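Side-chain contacts in orotidine-5-phosphate decarboxylase/orotate phosphoribosyltransferase, putative (Ompdcase-oprtase, putative) (Leishmania infantum, PDB 3QW3), which probably catalyses the decarboxylation of orotidine 5'-phosphate to UMP through this domain, one part of a longer enzyme that also carries an orotate phosphoribosyltransferase: residues A[53-58]-A[63-68]; A[98-103]-A[120-125]. All coordinates share one frame; numbering follows the deposited sequence.

Contact 1: residues A[53-58]-A[63-68]; sequences AFFEFF and WAALSE
In the connection between barrel strands 47-50 and 80-85, the short helix 52-56 meets helix 60-72 through Phe55, which packs against Ala65 and Leu66. The two backbones come close, with the CA atoms of Phe55 and Leu66 6.0 Å apart, and Phe55 provides nearly all of the surface buried on the side of 53-58. Its CG stands anti to the carbonyl carbon (chi1 -73°), which swings the ring across to the second helix. There Leu66, its CG anti to the backbone N (chi1 179°), carries CD1 over one ring face: Leu66 CD1 is 4.0 Å from the centroid of the Phe55 ring and 20° off the normal, a CH-pi contact displaced toward the rim on the CD2 side, where Leu66 CD1 and Phe55 CD2 are 3.7 Å apart. The two side chains cross at about a right angle, and Leu66 CB comes within 3.8 Å of Phe55 CG. The ring also reaches the helix backbone, since Phe55 CD1 approaches Leu66 N at 3.5 Å. Ala65 comes from a different direction: its CB lies at the ring edge, in plane, 4.0 Å from Phe55 CD1. Helix 27-41 adds a third wall, with Cys34 touching Phe55 and Val31 touching Ala65. The next residue, Glu56, points away from helix 60-72 and forms a salt bridge with Arg85 of the second subunit. The contact thus sets a short extra helix after a barrel strand against the main helix of the same beta-alpha unit, within the TIM-barrel fold of the OMP decarboxylase family.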
loop_
_atom_site.group_PDB
_atom_site.type_symbol
_atom_site.label_atom_id
_atom_site.label_comp_id
_atom_site.label_asym_id
_atom_site.label_seq_id
_atom_site.Cartn_x
_atom_site.Cartn_y
_atom_site.Cartn_z
ATOM N N ALA A 53 -6.406 -7.899 -1.997
ATOM C CA ALA A 53 -7.361 -7.609 -0.912
ATOM C C ALA A 53 -8.454 -8.670 -0.805
ATOM O O ALA A 53 -8.844 -9.078 0.297
ATOM C CB ALA A 53 -7.989 -6.228 -1.106
ATOM N N PHE A 54 -8.951 -9.116 -1.953
ATOM C CA PHE A 54 -10.031 -10.095 -1.982
ATOM C C PHE A 54 -9.577 -11.422 -1.380
ATOM O O PHE A 54 -10.355 -12.108 -0.717
ATOM C CB PHE A 54 -10.541 -10.286 -3.414
ATOM C CG PHE A 54 -11.508 -9.218 -3.879
ATOM C CD1 PHE A 54 -11.567 -7.969 -3.264
ATOM C CD2 PHE A 54 -12.358 -9.467 -4.951
ATOM C CE1 PHE A 54 -12.464 -6.987 -3.710
ATOM C CE2 PHE A 54 -13.251 -8.496 -5.409
ATOM C CZ PHE A 54 -13.305 -7.255 -4.791
ATOM N N PHE A 55 -8.310 -11.773 -1.587
ATOM C CA PHE A 55 -7.783 -13.002 -1.004
ATOM C C PHE A 55 -7.452 -12.841 0.479
ATOM O O PHE A 55 -7.706 -13.747 1.271
ATOM C CB PHE A 55 -6.597 -13.529 -1.810
ATOM C CG PHE A 55 -6.999 -14.131 -3.123
ATOM C CD1 PHE A 55 -7.385 -15.470 -3.195
ATOM C CD2 PHE A 55 -7.016 -13.363 -4.281
ATOM C CE1 PHE A 55 -7.769 -16.038 -4.418
ATOM C CE2 PHE A 55 -7.403 -13.919 -5.507
ATOM C CZ PHE A 55 -7.781 -15.259 -5.570
ATOM N N GLU A 56 -6.914 -11.679 0.852
ATOM C CA GLU A 56 -6.663 -11.363 2.259
ATOM C C GLU A 56 -7.956 -11.445 3.081
ATOM O O GLU A 56 -7.930 -11.848 4.247
ATOM C CB GLU A 56 -6.030 -9.971 2.407
ATOM C CG GLU A 56 -5.723 -9.608 3.863
ATOM C CD GLU A 56 -5.224 -8.188 4.046
ATOM O OE1 GLU A 56 -5.609 -7.555 5.054
ATOM O OE2 GLU A 56 -4.442 -7.705 3.198
ATOM N N PHE A 57 -9.073 -11.075 2.454
ATOM C CA PHE A 57 -10.406 -11.087 3.078
ATOM C C PHE A 57 -10.748 -12.439 3.712
ATOM O O PHE A 57 -11.371 -12.490 4.776
ATOM C CB PHE A 57 -11.470 -10.696 2.035
ATOM C CG PHE A 57 -12.883 -10.641 2.570
ATOM C CD1 PHE A 57 -13.670 -11.791 2.627
ATOM C CD2 PHE A 57 -13.439 -9.431 2.974
ATOM C CE1 PHE A 57 -14.982 -11.743 3.112
ATOM C CE2 PHE A 57 -14.753 -9.370 3.451
ATOM C CZ PHE A 57 -15.522 -10.529 3.521
ATOM N N PHE A 58 -10.332 -13.526 3.070
ATOM C CA PHE A 58 -10.637 -14.870 3.567
ATOM C C PHE A 58 -9.727 -15.352 4.695
ATOM O O PHE A 58 -9.846 -16.492 5.151
ATOM C CB PHE A 58 -10.671 -15.875 2.414
ATOM C CG PHE A 58 -11.759 -15.599 1.424
ATOM C CD1 PHE A 58 -13.098 -15.720 1.795
ATOM C CD2 PHE A 58 -11.454 -15.204 0.130
ATOM C CE1 PHE A 58 -14.113 -15.449 0.889
ATOM C CE2 PHE A 58 -12.467 -14.938 -0.787
ATOM C CZ PHE A 58 -13.798 -15.062 -0.402
ATOM N N TRP A 63 -4.534 -16.772 1.950
ATOM C CA TRP A 63 -3.170 -16.859 1.400
ATOM C C TRP A 63 -3.003 -18.113 0.565
ATOM O O TRP A 63 -2.473 -18.066 -0.547
ATOM C CB TRP A 63 -2.098 -16.866 2.501
ATOM C CG TRP A 63 -0.680 -16.914 1.946
ATOM C CD1 TRP A 63 0.149 -15.850 1.731
ATOM C CD2 TRP A 63 0.055 -18.078 1.525
ATOM N NE1 TRP A 63 1.347 -16.275 1.216
ATOM C CE2 TRP A 63 1.316 -17.636 1.078
ATOM C CE3 TRP A 63 -0.228 -19.447 1.492
ATOM C CZ2 TRP A 63 2.291 -18.515 0.601
ATOM C CZ3 TRP A 63 0.739 -20.318 1.016
ATOM C CH2 TRP A 63 1.984 -19.848 0.577
ATOM N N ALA A 64 -3.462 -19.233 1.118
ATOM C CA ALA A 64 -3.340 -20.536 0.455
ATOM C C ALA A 64 -4.152 -20.540 -0.838
ATOM O O ALA A 64 -3.719 -21.098 -1.844
ATOM C CB ALA A 64 -3.786 -21.664 1.377
ATOM N N ALA A 65 -5.319 -19.899 -0.795
ATOM C CA ALA A 65 -6.179 -19.755 -1.965
ATOM C C ALA A 65 -5.483 -18.946 -3.059
ATOM O O ALA A 65 -5.516 -19.322 -4.232
ATOM C CB ALA A 65 -7.509 -19.110 -1.578
ATOM N N LEU A 66 -4.849 -17.841 -2.666
ATOM C CA LEU A 66 -4.111 -17.002 -3.611
ATOM C C LEU A 66 -2.954 -17.780 -4.226
ATOM O O LEU A 66 -2.728 -17.701 -5.432
ATOM C CB LEU A 66 -3.603 -15.722 -2.929
ATOM C CG LEU A 66 -2.780 -14.741 -3.774
ATOM C CD1 LEU A 66 -3.506 -14.337 -5.064
ATOM C CD2 LEU A 66 -2.423 -13.512 -2.948
ATOM N N SER A 67 -2.239 -18.541 -3.397
ATOM C CA SER A 67 -1.127 -19.358 -3.877
ATOM C C SER A 67 -1.613 -20.363 -4.916
ATOM O O SER A 67 -1.003 -20.508 -5.982
ATOM C CB SER A 67 -0.421 -20.079 -2.722
ATOM O OG SER A 67 0.664 -20.854 -3.212
ATOM N N GLU A 68 -2.726 -21.025 -4.606
ATOM C CA GLU A 68 -3.326 -22.023 -5.490
ATOM C C GLU A 68 -3.804 -21.414 -6.813
ATOM O O GLU A 68 -3.608 -22.003 -7.879
ATOM C CB GLU A 68 -4.471 -22.755 -4.777
ATOM C CG GLU A 68 -5.115 -23.864 -5.606
ATOM C CD GLU A 68 -6.063 -24.756 -4.812
ATOM O OE1 GLU A 68 -6.507 -25.779 -5.379
ATOM O OE2 GLU A 68 -6.371 -24.443 -3.639
#

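Contact 2: residues A[98-103]-A[120-125]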
loop_
_atom_site.group_PDB
_atom_site.type_symbol
_atom_site.label_atom_id
_atom_site.label_comp_id
_atom_site.label_asym_id
_atom_site.label_seq_id
_atom_site.Cartn_x
_atom_site.Cartn_y
_atom_site.Cartn_z
ATOM N N SER A 98 7.436 -12.063 -0.150
ATOM C CA SER A 98 6.116 -12.674 -0.145
ATOM C C SER A 98 5.534 -12.788 -1.561
ATOM O O SER A 98 5.119 -13.867 -1.980
ATOM C CB SER A 98 5.163 -11.879 0.754
ATOM O OG SER A 98 3.844 -12.378 0.631
ATOM N N ALA A 99 5.523 -11.676 -2.287
ATOM C CA ALA A 99 4.904 -11.626 -3.609
ATOM C C ALA A 99 5.680 -12.421 -4.656
ATOM O O ALA A 99 5.086 -13.163 -5.436
ATOM C CB ALA A 99 4.753 -10.195 -4.064
ATOM N N PHE A 100 6.999 -12.267 -4.648
ATOM C CA PHE A 100 7.843 -12.764 -5.731
ATOM C C PHE A 100 8.353 -14.186 -5.510
ATOM O O PHE A 100 8.507 -14.941 -6.473
ATOM C CB PHE A 100 9.034 -11.833 -5.962
ATOM C CG PHE A 100 8.665 -10.450 -6.446
ATOM C CD1 PHE A 100 7.510 -10.223 -7.207
ATOM C CD2 PHE A 100 9.504 -9.381 -6.174
ATOM C CE1 PHE A 100 7.198 -8.933 -7.660
ATOM C CE2 PHE A 100 9.209 -8.094 -6.628
ATOM C CZ PHE A 100 8.043 -7.868 -7.367
ATOM N N LYS A 101 8.625 -14.550 -4.259
ATOM C CA LYS A 101 9.190 -15.872 -3.965
ATOM C C LYS A 101 8.173 -16.828 -3.356
ATOM O O LYS A 101 8.030 -17.959 -3.816
ATOM C CB LYS A 101 10.440 -15.753 -3.085
ATOM C CG LYS A 101 11.176 -17.081 -2.887
ATOM C CD LYS A 101 12.567 -16.882 -2.302
ATOM C CE LYS A 101 12.526 -16.654 -0.798
ATOM N N HIS A 102 7.466 -16.389 -2.318
ATOM C CA HIS A 102 6.489 -17.253 -1.669
ATOM C C HIS A 102 5.268 -17.503 -2.546
ATOM O O HIS A 102 4.867 -18.651 -2.737
ATOM C CB HIS A 102 6.076 -16.700 -0.299
ATOM C CG HIS A 102 7.214 -16.563 0.666
ATOM N ND1 HIS A 102 7.087 -15.913 1.875
ATOM C CD2 HIS A 102 8.500 -16.987 0.599
ATOM C CE1 HIS A 102 8.245 -15.945 2.513
ATOM N NE2 HIS A 102 9.119 -16.590 1.760
ATOM N N LEU A 103 4.689 -16.433 -3.086
ATOM C CA LEU A 103 3.506 -16.555 -3.938
ATOM C C LEU A 103 3.855 -16.802 -5.405
ATOM O O LEU A 103 2.998 -17.249 -6.180
ATOM C CB LEU A 103 2.606 -15.322 -3.809
ATOM C CG LEU A 103 1.888 -15.124 -2.471
ATOM C CD1 LEU A 103 1.324 -13.701 -2.395
ATOM C CD2 LEU A 103 0.795 -16.159 -2.261
ATOM N N GLN A 120 12.887 0.501 -4.369
ATOM C CA GLN A 120 14.086 -0.313 -4.595
ATOM C C GLN A 120 13.973 -1.784 -4.143
ATOM O O GLN A 120 14.397 -2.675 -4.879
ATOM C CB GLN A 120 15.326 0.375 -4.000
ATOM C CG GLN A 120 16.669 -0.278 -4.360
ATOM C CD GLN A 120 17.104 -1.362 -3.377
ATOM O OE1 GLN A 120 16.496 -1.554 -2.315
ATOM N NE2 GLN A 120 18.171 -2.079 -3.729
ATOM N N PRO A 121 13.398 -2.052 -2.946
ATOM C CA PRO A 121 13.263 -3.450 -2.515
ATOM C C PRO A 121 12.429 -4.322 -3.458
ATOM O O PRO A 121 12.602 -5.537 -3.483
ATOM C CB PRO A 121 12.576 -3.326 -1.151
ATOM C CG PRO A 121 13.002 -1.990 -0.662
ATOM C CD PRO A 121 12.968 -1.129 -1.878
ATOM N N PHE A 122 11.526 -3.711 -4.219
ATOM C CA PHE A 122 10.799 -4.447 -5.243
ATOM C C PHE A 122 11.605 -4.491 -6.542
ATOM O O PHE A 122 11.736 -5.549 -7.162
ATOM C CB PHE A 122 9.416 -3.836 -5.469
ATOM C CG PHE A 122 8.548 -3.851 -4.245
ATOM C CD1 PHE A 122 7.946 -5.033 -3.814
ATOM C CD2 PHE A 122 8.338 -2.687 -3.515
ATOM C CE1 PHE A 122 7.141 -5.051 -2.676
ATOM C CE2 PHE A 122 7.536 -2.696 -2.370
ATOM C CZ PHE A 122 6.936 -3.879 -1.956
ATOM N N MET A 123 12.179 -3.355 -6.919
ATOM C CA MET A 123 12.859 -3.215 -8.217
ATOM C C MET A 123 14.201 -3.944 -8.306
ATOM O O MET A 123 14.737 -4.135 -9.401
ATOM C CB MET A 123 13.024 -1.736 -8.574
ATOM C CG MET A 123 11.697 -1.001 -8.739
ATOM S SD MET A 123 11.864 0.778 -8.887
ATOM C CE MET A 123 10.155 1.254 -9.127
ATOM N N ARG A 124 14.738 -4.359 -7.159
ATOM C CA ARG A 124 16.030 -5.055 -7.125
ATOM C C ARG A 124 15.968 -6.482 -7.691
ATOM O O ARG A 124 17.008 -7.116 -7.905
ATOM C CB ARG A 124 16.625 -5.039 -5.709
ATOM C CG ARG A 124 15.783 -5.729 -4.654
ATOM C CD ARG A 124 16.378 -5.546 -3.254
ATOM N NE ARG A 124 17.644 -6.258 -3.083
ATOM C CZ ARG A 124 17.750 -7.542 -2.750
ATOM N NH1 ARG A 124 16.665 -8.280 -2.551
ATOM N NH2 ARG A 124 18.951 -8.090 -2.615
ATOM N N TYR A 125 14.751 -6.982 -7.917
ATOM C CA TYR A 125 14.537 -8.271 -8.570
ATOM C C TYR A 125 14.436 -8.025 -10.078
ATOM O O TYR A 125 13.377 -7.625 -10.562
ATOM C CB TYR A 125 13.222 -8.907 -8.108
ATOM C CG TYR A 125 13.146 -9.429 -6.684
ATOM C CD1 TYR A 125 13.106 -8.559 -5.594
ATOM C CD2 TYR A 125 13.045 -10.798 -6.437
ATOM C CE1 TYR A 125 13.011 -9.042 -4.295
ATOM C CE2 TYR A 125 12.948 -11.292 -5.140
ATOM C CZ TYR A 125 12.931 -10.406 -4.075
ATOM O OH TYR A 125 12.834 -10.899 -2.794
#
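Phe122 O receives two approaches: the backbone N of Tyr125, in a weak hydrogen bond of 3.4 Å, and the rim of the Phe100 ring, whose CE2 lies 3.6 Å from Phe122 O. The carbonyl sits at the ring edge, near the ring plane, so the C-H side of Phe100 and not its pi face meets the oxygen. The same side of the ring serves Tyr125. Phe100 CD2 stands 3.6 Å above the Tyr125 ring plane, over its centre, and is almost equally distant from several ring carbons. The centroids of the Phe100 and Tyr125 rings are 5.0 Å apart and the planes meet at 62°, which defines a T-shaped (edge-to-face) pair with Phe100 supplying the edge. Both residues turn CG anti to the carbonyl carbon, Phe100 at chi1 -65° and Tyr125 at chi1 -71°, and these torsions bring the rings together although the CA atoms of Phe100 and Tyr125, the nearest across the contact, are 8.5 Å apart. Phe100 CB lies over the same face, nearer the CD2/CE2 side, 4.0 Å from Tyr125 CE2. Phe122 contributes more loosely, its CD1 lying 4.3 Å from Phe100 CE2 with the latter at the edge of the Phe122 ring. The CD2-CE2 side of Phe100 thus meets both Phe122 and Tyr125, while Tyr125 OH makes a weak hydrogen bond with Thr97 OG1, about one turn earlier on helix 89-102. The contact fastens the C-terminal end of helix 89-102 to that of helix 116-123. Phe122 reaches down onto Val130 of strand 129-135 and Arg85 of strand 80-85, and Ala99 rests on Leu81 of the latter strand.

Contact 1 closes before contact 2 opens along the chain, and their centres lie about 18 Å apart in the same barrel domain. Helices 52-56 and 60-72 lie between strands 47-50 and 80-85; helices 89-102 and 116-123 come in the next two connections, before strands 107-110 and 129-135. The contacts meet where Leu66 CD2 packs 3.8 Å from Leu103 CD1, so helix 60-72 of contact 1 packs directly on the end of segment 98-103 of contact 2. They also meet across the dimer: Glu56 of 53-58 hydrogen-bonds Ser98 of the second subunit, and Phe57 stacks edge-to-face with its His102. Segments 53-58 and 98-103 therefore both take part in the subunit interface.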